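Local coordinates for BtGH115A (Bacteroides thetaiotaomicron, PDB 5BY3), which acts as a family GH115 4-O-methyl-alpha-glucuronidase with specificity for decorated arabinogalactans, at residues R399-L404 and R620-F625; L406-P411 and R496-M501; M501-E506 and V515-P520. One frame throughout, in Å; residues are numbered along the deposited sequence.

Contact 1: R399-L404 and R620-F625; sequences RPHDHL and RKLPVF. With NI (nickel (II) ion), chain C.
Asp402 and Arg620 meet in a salt bridge in which one guanidinium nitrogen serves both carboxylate oxygens. Arg620 NH1 lies 2.6 Å from Asp402 OD1 and donates to Asp402 OD2 at 2.8 Å (157°) on that oxygen's syn lone pair, the two flat groups being only 18° from coplanar. Asp402 OD1 also accepts from the backbone N of Gly398, while Arg620 NH2 pairs with Glu506. Of the Leu622 methyls, CD2 lies over the rim of one guanidinium face; CD1 lies 3.4 Å from Asp402 OD2 and also touches His401 CE1. A chi1 of -165° swings the His401 ring out towards Leu622 and Val624. Both its nitrogens are bonded: ND1 donates to Asp402 O at 2.7 Å, and NE2 is 2.9 Å from a water that accepts from Val624 N. Val624 CG1 packs at the edge of the same ring. Two residues after Asp402, Leu404 O binds the nickel ion at 2.4 Å, together with Asp436 and two waters. The 399-404 loop runs from barrel strand 388-393 towards helix 411-423, with helix 730-738 packed on Pro400; 620-625 belongs to the long loop between helix 587-603 and strand 646-647.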
loop_
_atom_site.group_PDB
_atom_site.type_symbol
_atom_site.label_atom_id
_atom_site.label_comp_id
_atom_site.label_asym_id
_atom_site.label_seq_id
_atom_site.Cartn_x
_atom_site.Cartn_y
_atom_site.Cartn_z
ATOM N N ARG A 399 -10.934 -13.530 -1.165
ATOM C CA ARG A 399 -12.088 -13.408 -2.032
ATOM C C ARG A 399 -12.358 -11.935 -2.361
ATOM O O ARG A 399 -12.070 -11.072 -1.538
ATOM C CB ARG A 399 -13.340 -13.927 -1.312
ATOM C CG ARG A 399 -13.787 -13.022 -0.149
ATOM C CD ARG A 399 -14.927 -13.630 0.619
ATOM N NE ARG A 399 -14.434 -14.795 1.335
ATOM C CZ ARG A 399 -15.175 -15.612 2.070
ATOM N NH1 ARG A 399 -16.490 -15.433 2.230
ATOM N NH2 ARG A 399 -14.570 -16.612 2.657
ATOM N N PRO A 400 -12.938 -11.643 -3.529
ATOM C CA PRO A 400 -13.252 -12.627 -4.603
ATOM C C PRO A 400 -12.030 -13.209 -5.361
ATOM O O PRO A 400 -12.167 -14.226 -6.037
ATOM C CB PRO A 400 -14.113 -11.800 -5.554
ATOM C CG PRO A 400 -13.532 -10.411 -5.416
ATOM C CD PRO A 400 -13.217 -10.255 -3.951
ATOM N N HIS A 401 -10.850 -12.579 -5.286
ATOM C CA HIS A 401 -9.643 -13.160 -5.949
ATOM C C HIS A 401 -8.333 -12.559 -5.383
ATOM O O HIS A 401 -8.286 -11.365 -5.154
ATOM C CB HIS A 401 -9.735 -12.976 -7.482
ATOM C CG HIS A 401 -8.779 -13.827 -8.237
ATOM N ND1 HIS A 401 -7.418 -13.604 -8.218
ATOM C CD2 HIS A 401 -8.977 -14.936 -8.993
ATOM C CE1 HIS A 401 -6.818 -14.548 -8.931
ATOM N NE2 HIS A 401 -7.742 -15.364 -9.414
ATOM N N ASP A 402 -7.277 -13.361 -5.203
ATOM C CA ASP A 402 -5.938 -12.827 -4.810
ATOM C C ASP A 402 -5.404 -11.845 -5.863
ATOM O O ASP A 402 -5.568 -12.072 -7.071
ATOM C CB ASP A 402 -4.822 -13.870 -4.703
ATOM C CG ASP A 402 -5.215 -15.203 -4.011
ATOM O OD1 ASP A 402 -6.381 -15.410 -3.574
ATOM O OD2 ASP A 402 -4.282 -16.079 -3.954
ATOM N N HIS A 403 -4.787 -10.753 -5.390
ATOM C CA HIS A 403 -3.844 -10.014 -6.192
ATOM C C HIS A 403 -2.484 -10.105 -5.547
ATOM O O HIS A 403 -2.163 -9.329 -4.640
ATOM C CB HIS A 403 -4.282 -8.568 -6.453
ATOM C CG HIS A 403 -4.788 -7.824 -5.249
ATOM N ND1 HIS A 403 -6.008 -8.104 -4.655
ATOM C CD2 HIS A 403 -4.259 -6.775 -4.561
ATOM C CE1 HIS A 403 -6.203 -7.255 -3.655
ATOM N NE2 HIS A 403 -5.143 -6.463 -3.556
ATOM N N LEU A 404 -1.688 -11.082 -5.985
ATOM C CA LEU A 404 -0.373 -11.336 -5.353
ATOM C C LEU A 404 0.809 -11.325 -6.290
ATOM O O LEU A 404 1.959 -11.446 -5.836
ATOM C CB LEU A 404 -0.376 -12.706 -4.667
ATOM C CG LEU A 404 -1.276 -12.980 -3.472
ATOM C CD1 LEU A 404 -1.154 -14.443 -3.111
ATOM C CD2 LEU A 404 -0.808 -12.115 -2.320
ATOM N N ARG A 620 0.465 -19.129 -5.361
ATOM C CA ARG A 620 -0.597 -19.984 -4.856
ATOM C C ARG A 620 -1.208 -20.955 -5.910
ATOM O O ARG A 620 -2.233 -21.555 -5.660
ATOM C CB ARG A 620 -1.644 -19.108 -4.140
ATOM C CG ARG A 620 -2.322 -19.742 -2.936
ATOM C CD ARG A 620 -3.380 -18.811 -2.356
ATOM N NE ARG A 620 -4.604 -19.551 -2.110
ATOM C CZ ARG A 620 -5.830 -19.108 -2.344
ATOM N NH1 ARG A 620 -6.050 -17.897 -2.814
ATOM N NH2 ARG A 620 -6.857 -19.883 -2.070
ATOM N N LYS A 621 -0.573 -21.098 -7.077
ATOM C CA LYS A 621 -1.005 -22.047 -8.137
ATOM C C LYS A 621 -2.479 -21.906 -8.509
ATOM O O LYS A 621 -3.191 -22.906 -8.756
ATOM C CB LYS A 621 -0.708 -23.525 -7.793
ATOM C CG LYS A 621 0.506 -23.803 -6.927
ATOM C CD LYS A 621 1.762 -23.962 -7.758
ATOM C CE LYS A 621 2.926 -24.335 -6.834
ATOM N NZ LYS A 621 4.048 -25.010 -7.549
ATOM N N LEU A 622 -2.934 -20.662 -8.567
ATOM C CA LEU A 622 -4.318 -20.378 -8.941
ATOM C C LEU A 622 -4.510 -20.699 -10.393
ATOM O O LEU A 622 -3.577 -20.497 -11.188
ATOM C CB LEU A 622 -4.733 -18.933 -8.611
ATOM C CG LEU A 622 -4.674 -18.539 -7.125
ATOM C CD1 LEU A 622 -5.541 -17.318 -6.871
ATOM C CD2 LEU A 622 -5.072 -19.667 -6.153
ATOM N N PRO A 623 -5.706 -21.224 -10.757
ATOM C CA PRO A 623 -5.956 -21.672 -12.139
ATOM C C PRO A 623 -5.631 -20.591 -13.189
ATOM O O PRO A 623 -4.977 -20.888 -14.220
ATOM C CB PRO A 623 -7.461 -22.001 -12.133
ATOM C CG PRO A 623 -7.757 -22.331 -10.732
ATOM C CD PRO A 623 -6.906 -21.397 -9.916
ATOM N N VAL A 624 -6.042 -19.346 -12.895
ATOM C CA VAL A 624 -5.769 -18.211 -13.773
ATOM C C VAL A 624 -4.297 -18.139 -14.280
ATOM O O VAL A 624 -4.094 -17.647 -15.406
ATOM C CB VAL A 624 -6.264 -16.873 -13.142
ATOM C CG1 VAL A 624 -5.349 -16.393 -12.028
ATOM C CG2 VAL A 624 -6.410 -15.769 -14.178
ATOM N N PHE A 625 -3.307 -18.626 -13.499
ATOM C CA PHE A 625 -1.891 -18.511 -13.896
ATOM C C PHE A 625 -1.387 -19.639 -14.806
ATOM O O PHE A 625 -0.228 -19.620 -15.247
ATOM C CB PHE A 625 -0.947 -18.401 -12.671
ATOM C CG PHE A 625 -1.298 -17.294 -11.716
ATOM C CD1 PHE A 625 -1.136 -15.939 -12.076
ATOM C CD2 PHE A 625 -1.813 -17.580 -10.467
ATOM C CE1 PHE A 625 -1.479 -14.912 -11.205
ATOM C CE2 PHE A 625 -2.150 -16.542 -9.581
ATOM C CZ PHE A 625 -1.974 -15.219 -9.945
HETATM NI NI NI C . 3.627 -10.995 -4.211
HETATM O O HOH W 1 -7.951 -18.041 -10.591
HETATM O O HOH W 2 3.563 -13.470 -4.431
HETATM O O HOH W 3 4.685 -8.807 -3.501
#

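Contact 2: L406-P411 and R496-M501; sequences LSTMSP and RKPEFM
Lys497 runs its aliphatic chain antiparallel to the Thr408 side chain and alongside its hydroxyl, with CE 3.5 Å and CG 3.6 Å from Thr408 OG1. A bend at the end of the lysine (chi4 71°) turns NZ towards the backbone of Met409, a selenomethionine, where it donates to a water at 2.6 Å; that water reaches Thr408 O by a weak bond. Thr408 OG1 gives its own proton to a second water, which donates in turn to Leu406 O and to Glu499 OE1, so one solvent molecule joins three protein oxygens. The other carboxylate oxygen, Glu499 OE2, accepts from Leu406 N at 3.0 Å (159°), met on the syn side but 27° out of the carboxylate plane, and from the backbone N of Trp405. Two consecutive amides thus share one buried oxygen and hold the carboxylate against the chain. The nearest Glu499 side-chain atom is about 7 Å from the nickel ion. Beside this polar group Leu406 CD1 rests on Pro498 CG at 4.2 Å, and Tyr561 and Ala565 of helix 552-580 also touch the leucine. Within 496-501, Arg496 grips Phe500 O side-on: NE, at 2.9 Å, comes from above the carbonyl plane, and NH2 lies in it on a lone pair. Segment 406-411 covers the end of the loop after strand 388-393, with Ser410 as N-cap, and the first residue of the helix that follows: a beta-alpha loop of a TIM barrel, at the C-terminal end of the strands, where active sites of this fold lie.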
loop_
_atom_site.group_PDB
_atom_site.type_symbol
_atom_site.label_atom_id
_atom_site.label_comp_id
_atom_site.label_asym_id
_atom_site.label_seq_id
_atom_site.Cartn_x
_atom_site.Cartn_y
_atom_site.Cartn_z
ATOM N N LEU A 406 1.586 -9.116 -9.391
ATOM C CA LEU A 406 2.005 -7.769 -9.689
ATOM C C LEU A 406 1.253 -6.761 -8.800
ATOM O O LEU A 406 0.217 -7.071 -8.201
ATOM C CB LEU A 406 1.748 -7.468 -11.167
ATOM C CG LEU A 406 2.513 -8.383 -12.145
ATOM C CD1 LEU A 406 2.041 -8.150 -13.583
ATOM C CD2 LEU A 406 4.027 -8.196 -12.005
ATOM N N SER A 407 1.813 -5.573 -8.715
ATOM C CA SER A 407 1.320 -4.551 -7.886
ATOM C C SER A 407 0.788 -3.467 -8.792
ATOM O O SER A 407 1.553 -2.605 -9.281
ATOM C CB SER A 407 2.483 -3.997 -7.040
ATOM O OG SER A 407 2.153 -2.698 -6.534
ATOM N N THR A 408 -0.527 -3.483 -8.987
ATOM C CA THR A 408 -1.100 -2.665 -9.962
ATOM C C THR A 408 -2.173 -1.692 -9.466
ATOM O O THR A 408 -2.892 -1.055 -10.275
ATOM C CB THR A 408 -1.617 -3.524 -11.139
ATOM O OG1 THR A 408 -2.668 -4.408 -10.712
ATOM C CG2 THR A 408 -0.466 -4.284 -11.783
HETATM N N MSE A 409 -2.313 -1.579 -8.150
HETATM C CA MSE A 409 -3.328 -0.697 -7.583
HETATM C C MSE A 409 -2.930 0.684 -8.016
HETATM O O MSE A 409 -1.741 1.001 -8.104
HETATM C CB MSE A 409 -3.386 -0.787 -6.085
HETATM C CG MSE A 409 -4.686 -0.178 -5.567
HETATM SE SE MSE A 409 -4.618 -0.336 -3.604
HETATM C CE MSE A 409 -5.416 -2.157 -3.798
ATOM N N SER A 410 -3.931 1.456 -8.389
ATOM C CA SER A 410 -3.741 2.769 -8.914
ATOM C C SER A 410 -3.254 3.726 -7.844
ATOM O O SER A 410 -3.835 3.797 -6.773
ATOM C CB SER A 410 -5.041 3.302 -9.503
ATOM O OG SER A 410 -4.913 4.698 -9.734
ATOM N N PRO A 411 -2.195 4.477 -8.152
ATOM C CA PRO A 411 -1.717 5.578 -7.306
ATOM C C PRO A 411 -2.807 6.549 -6.976
ATOM O O PRO A 411 -2.810 7.075 -5.869
ATOM C CB PRO A 411 -0.682 6.273 -8.204
ATOM C CG PRO A 411 -0.117 5.119 -8.974
ATOM C CD PRO A 411 -1.326 4.282 -9.321
ATOM N N ARG A 496 -9.243 -4.001 -14.836
ATOM C CA ARG A 496 -9.179 -5.395 -14.504
ATOM C C ARG A 496 -7.714 -5.715 -14.355
ATOM O O ARG A 496 -6.933 -5.559 -15.291
ATOM C CB ARG A 496 -9.800 -6.229 -15.599
ATOM C CG ARG A 496 -10.148 -7.611 -15.106
ATOM C CD ARG A 496 -11.607 -7.682 -14.698
ATOM N NE ARG A 496 -11.911 -9.008 -14.149
ATOM C CZ ARG A 496 -13.090 -9.371 -13.645
ATOM N NH1 ARG A 496 -14.099 -8.498 -13.604
ATOM N NH2 ARG A 496 -13.236 -10.604 -13.156
ATOM N N LYS A 497 -7.346 -6.089 -13.141
ATOM C CA LYS A 497 -6.006 -6.530 -12.795
ATOM C C LYS A 497 -5.600 -7.758 -13.615
ATOM O O LYS A 497 -6.459 -8.549 -14.021
ATOM C CB LYS A 497 -5.967 -6.870 -11.318
ATOM C CG LYS A 497 -6.028 -5.657 -10.402
ATOM C CD LYS A 497 -5.747 -5.968 -8.934
ATOM C CE LYS A 497 -5.046 -4.812 -8.198
ATOM N NZ LYS A 497 -5.855 -3.585 -7.907
ATOM N N PRO A 498 -4.295 -7.923 -13.872
ATOM C CA PRO A 498 -3.823 -9.159 -14.512
ATOM C C PRO A 498 -4.391 -10.441 -13.913
ATOM O O PRO A 498 -4.910 -11.269 -14.655
ATOM C CB PRO A 498 -2.328 -9.097 -14.293
ATOM C CG PRO A 498 -2.055 -7.630 -14.428
ATOM C CD PRO A 498 -3.194 -6.946 -13.730
ATOM N N GLU A 499 -4.322 -10.561 -12.591
ATOM C CA GLU A 499 -4.812 -11.695 -11.843
ATOM C C GLU A 499 -6.306 -11.905 -11.941
ATOM O O GLU A 499 -6.726 -13.031 -11.786
ATOM C CB GLU A 499 -4.408 -11.578 -10.367
ATOM C CG GLU A 499 -2.908 -11.563 -10.121
ATOM C CD GLU A 499 -2.338 -10.158 -10.058
ATOM O OE1 GLU A 499 -2.966 -9.288 -10.679
ATOM O OE2 GLU A 499 -1.257 -9.915 -9.409
ATOM N N PHE A 500 -7.103 -10.864 -12.230
ATOM C CA PHE A 500 -8.571 -10.993 -12.475
ATOM C C PHE A 500 -9.014 -11.322 -13.936
ATOM O O PHE A 500 -10.224 -11.416 -14.224
ATOM C CB PHE A 500 -9.377 -9.757 -11.995
ATOM C CG PHE A 500 -9.001 -9.219 -10.636
ATOM C CD1 PHE A 500 -8.317 -9.990 -9.681
ATOM C CD2 PHE A 500 -9.379 -7.896 -10.292
ATOM C CE1 PHE A 500 -7.954 -9.428 -8.434
ATOM C CE2 PHE A 500 -9.064 -7.347 -9.040
ATOM C CZ PHE A 500 -8.344 -8.114 -8.099
HETATM N N MSE A 501 -8.069 -11.513 -14.850
HETATM C CA MSE A 501 -8.390 -11.616 -16.297
HETATM C C MSE A 501 -8.990 -12.931 -16.689
HETATM O O MSE A 501 -9.475 -13.062 -17.812
HETATM C CB MSE A 501 -7.179 -11.383 -17.204
HETATM C CG MSE A 501 -6.769 -9.914 -17.172
HETATM SE SE MSE A 501 -8.170 -8.765 -17.918
HETATM C CE MSE A 501 -8.360 -9.606 -19.673
HETATM O O HOH W 4 -2.266 -6.816 -9.735
HETATM O O HOH W 5 -6.008 -2.616 -10.333
#

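Contact 3: M501-E506 and V515-P520; sequences MGNTRE and VVKDLP
The amide of Asn503 and the chain of Lys517 cross obliquely, the lysine running beside the asparagine backbone with CD 3.4 Å from Asn503 O. A chi1 of -163° carries the Asn503 amide out towards 515-520, where ND2 donates to Asp518 O at 2.8 Å (147°), somewhat tilted from both the amide and the carbonyl plane. Leu519 sits on the flank of the same residue, its CD2 3.8 Å from Asn503 CB, while its other methyl, CD1, lies close against CE of the selenomethionine Met501, the two chains crossing at about a right angle. Both segments belong to the irregular connection between helices 476-495 and 523-543, which doubles back on itself without forming strands. The two segments are joined through their backbones by Lys517 N, which donates to Gly502 O at 3.1 Å (162°), and by a water that donates to Met501 O and to Lys517 O. Gly502 passes close to Val516, where a beta carbon would fall only 3.2 Å from Val516 CG2. With an alanine in place of Asn503 the amide is gone, and Asp518 O would probably be left without this donor and Lys517 without the amide beside it. Further along, Thr504 points CG2 at Val515 O, 3.5 Å away, and at Val516 CG2. The Asp518 carboxylate forms a salt bridge with Arg580.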
loop_
_atom_site.group_PDB
_atom_site.type_symbol
_atom_site.label_atom_id
_atom_site.label_comp_id
_atom_site.label_asym_id
_atom_site.label_seq_id
_atom_site.Cartn_x
_atom_site.Cartn_y
_atom_site.Cartn_z
HETATM N N MSE A 501 -8.069 -11.513 -14.850
HETATM C CA MSE A 501 -8.390 -11.616 -16.297
HETATM C C MSE A 501 -8.990 -12.931 -16.689
HETATM O O MSE A 501 -9.475 -13.062 -17.812
HETATM C CB MSE A 501 -7.179 -11.383 -17.204
HETATM C CG MSE A 501 -6.769 -9.914 -17.172
HETATM SE SE MSE A 501 -8.170 -8.765 -17.918
HETATM C CE MSE A 501 -8.360 -9.606 -19.673
ATOM N N GLY A 502 -8.955 -13.915 -15.786
ATOM C CA GLY A 502 -9.645 -15.182 -15.995
ATOM C C GLY A 502 -11.129 -15.149 -15.662
ATOM O O GLY A 502 -11.863 -16.102 -15.996
ATOM N N ASN A 503 -11.589 -14.067 -15.007
ATOM C CA ASN A 503 -12.969 -13.987 -14.499
ATOM C C ASN A 503 -13.289 -15.217 -13.616
ATOM O O ASN A 503 -14.327 -15.857 -13.766
ATOM C CB ASN A 503 -13.986 -13.842 -15.679
ATOM C CG ASN A 503 -15.375 -13.334 -15.235
ATOM O OD1 ASN A 503 -15.539 -12.760 -14.142
ATOM N ND2 ASN A 503 -16.383 -13.543 -16.093
ATOM N N THR A 504 -12.365 -15.586 -12.740
ATOM C CA THR A 504 -12.554 -16.721 -11.835
ATOM C C THR A 504 -12.728 -16.157 -10.416
ATOM O O THR A 504 -12.543 -14.970 -10.182
ATOM C CB THR A 504 -11.323 -17.675 -11.836
ATOM O OG1 THR A 504 -10.143 -16.928 -11.574
ATOM C CG2 THR A 504 -11.142 -18.402 -13.159
ATOM N N ARG A 505 -13.105 -16.997 -9.465
ATOM C CA ARG A 505 -13.148 -16.591 -8.062
ATOM C C ARG A 505 -12.393 -17.558 -7.173
ATOM O O ARG A 505 -12.141 -18.719 -7.550
ATOM C CB ARG A 505 -14.590 -16.323 -7.593
ATOM C CG ARG A 505 -14.863 -14.837 -7.612
ATOM C CD ARG A 505 -16.116 -14.430 -8.331
ATOM N NE ARG A 505 -17.261 -14.588 -7.454
ATOM C CZ ARG A 505 -18.371 -13.852 -7.493
ATOM N NH1 ARG A 505 -18.506 -12.845 -8.361
ATOM N NH2 ARG A 505 -19.338 -14.119 -6.641
ATOM N N GLU A 506 -11.978 -17.035 -6.027
ATOM C CA GLU A 506 -11.341 -17.800 -4.963
ATOM C C GLU A 506 -12.238 -17.772 -3.734
ATOM O O GLU A 506 -13.100 -16.891 -3.615
ATOM C CB GLU A 506 -9.955 -17.250 -4.654
ATOM C CG GLU A 506 -8.879 -17.786 -5.570
ATOM C CD GLU A 506 -8.717 -19.315 -5.531
ATOM O OE1 GLU A 506 -8.567 -19.910 -4.450
ATOM O OE2 GLU A 506 -8.713 -19.933 -6.602
ATOM N N VAL A 515 -13.021 -22.237 -13.068
ATOM C CA VAL A 515 -12.949 -22.407 -14.521
ATOM C C VAL A 515 -12.781 -21.012 -15.138
ATOM O O VAL A 515 -13.632 -20.133 -14.933
ATOM C CB VAL A 515 -14.243 -23.087 -15.097
ATOM C CG1 VAL A 515 -14.234 -23.157 -16.632
ATOM C CG2 VAL A 515 -14.451 -24.478 -14.510
ATOM N N VAL A 516 -11.684 -20.816 -15.869
ATOM C CA VAL A 516 -11.482 -19.646 -16.711
ATOM C C VAL A 516 -12.627 -19.466 -17.762
ATOM O O VAL A 516 -13.063 -20.436 -18.413
ATOM C CB VAL A 516 -10.071 -19.670 -17.329
ATOM C CG1 VAL A 516 -9.962 -18.710 -18.505
ATOM C CG2 VAL A 516 -9.017 -19.302 -16.285
ATOM N N LYS A 517 -13.110 -18.226 -17.910
ATOM C CA LYS A 517 -14.323 -17.947 -18.681
ATOM C C LYS A 517 -14.358 -16.502 -19.174
ATOM O O LYS A 517 -13.702 -15.637 -18.597
ATOM C CB LYS A 517 -15.575 -18.265 -17.853
ATOM C CG LYS A 517 -15.719 -17.402 -16.596
ATOM C CD LYS A 517 -16.108 -18.224 -15.373
ATOM C CE LYS A 517 -17.588 -18.111 -15.142
ATOM N NZ LYS A 517 -17.926 -16.670 -14.945
ATOM N N ASP A 518 -15.138 -16.260 -20.231
ATOM C CA ASP A 518 -15.309 -14.934 -20.840
ATOM C C ASP A 518 -15.501 -13.804 -19.817
ATOM O O ASP A 518 -16.267 -13.923 -18.845
ATOM C CB ASP A 518 -16.532 -14.901 -21.794
ATOM C CG ASP A 518 -16.445 -15.902 -22.957
ATOM O OD1 ASP A 518 -15.413 -16.600 -23.146
ATOM O OD2 ASP A 518 -17.452 -15.968 -23.694
ATOM N N LEU A 519 -14.817 -12.705 -20.066
ATOM C CA LEU A 519 -15.142 -11.445 -19.446
ATOM C C LEU A 519 -16.300 -10.915 -20.270
ATOM O O LEU A 519 -16.357 -11.226 -21.463
ATOM C CB LEU A 519 -13.929 -10.516 -19.496
ATOM C CG LEU A 519 -12.808 -11.017 -18.580
ATOM C CD1 LEU A 519 -11.480 -10.661 -19.170
ATOM C CD2 LEU A 519 -12.936 -10.456 -17.174
ATOM N N PRO A 520 -17.247 -10.155 -19.650
ATOM C CA PRO A 520 -18.409 -9.704 -20.461
ATOM C C PRO A 520 -18.077 -8.492 -21.354
ATOM O O PRO A 520 -18.652 -7.388 -21.184
ATOM C CB PRO A 520 -19.483 -9.372 -19.401
ATOM C CG PRO A 520 -18.723 -9.108 -18.110
ATOM C CD PRO A 520 -17.359 -9.768 -18.220
HETATM O O HOH W 6 -11.005 -15.114 -18.862
#

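Overall arrangement
Followed from the N terminus, the chain opens contact 1 at 399-404 and contact 2 at 406-411, both in the loop between barrel strand 388-393 and helix 411-423. Contact 2 closes at 496-501, just past helix 476-495. Contact 3 starts there, sharing Met501, and closes a short loop at 515-520 ahead of helix 523-543; contacts 2 and 3 are therefore in series. Only at 620-625, beyond helices 552-580 and 587-603, does contact 1 close, with both others nested inside it. The barrel loop is thus tied to the connection between helices 476-495 and 523-543 and to the loop after the helical region. A probable hydrogen bond from Glu506 N to Pro400 O also links contacts 3 and 1.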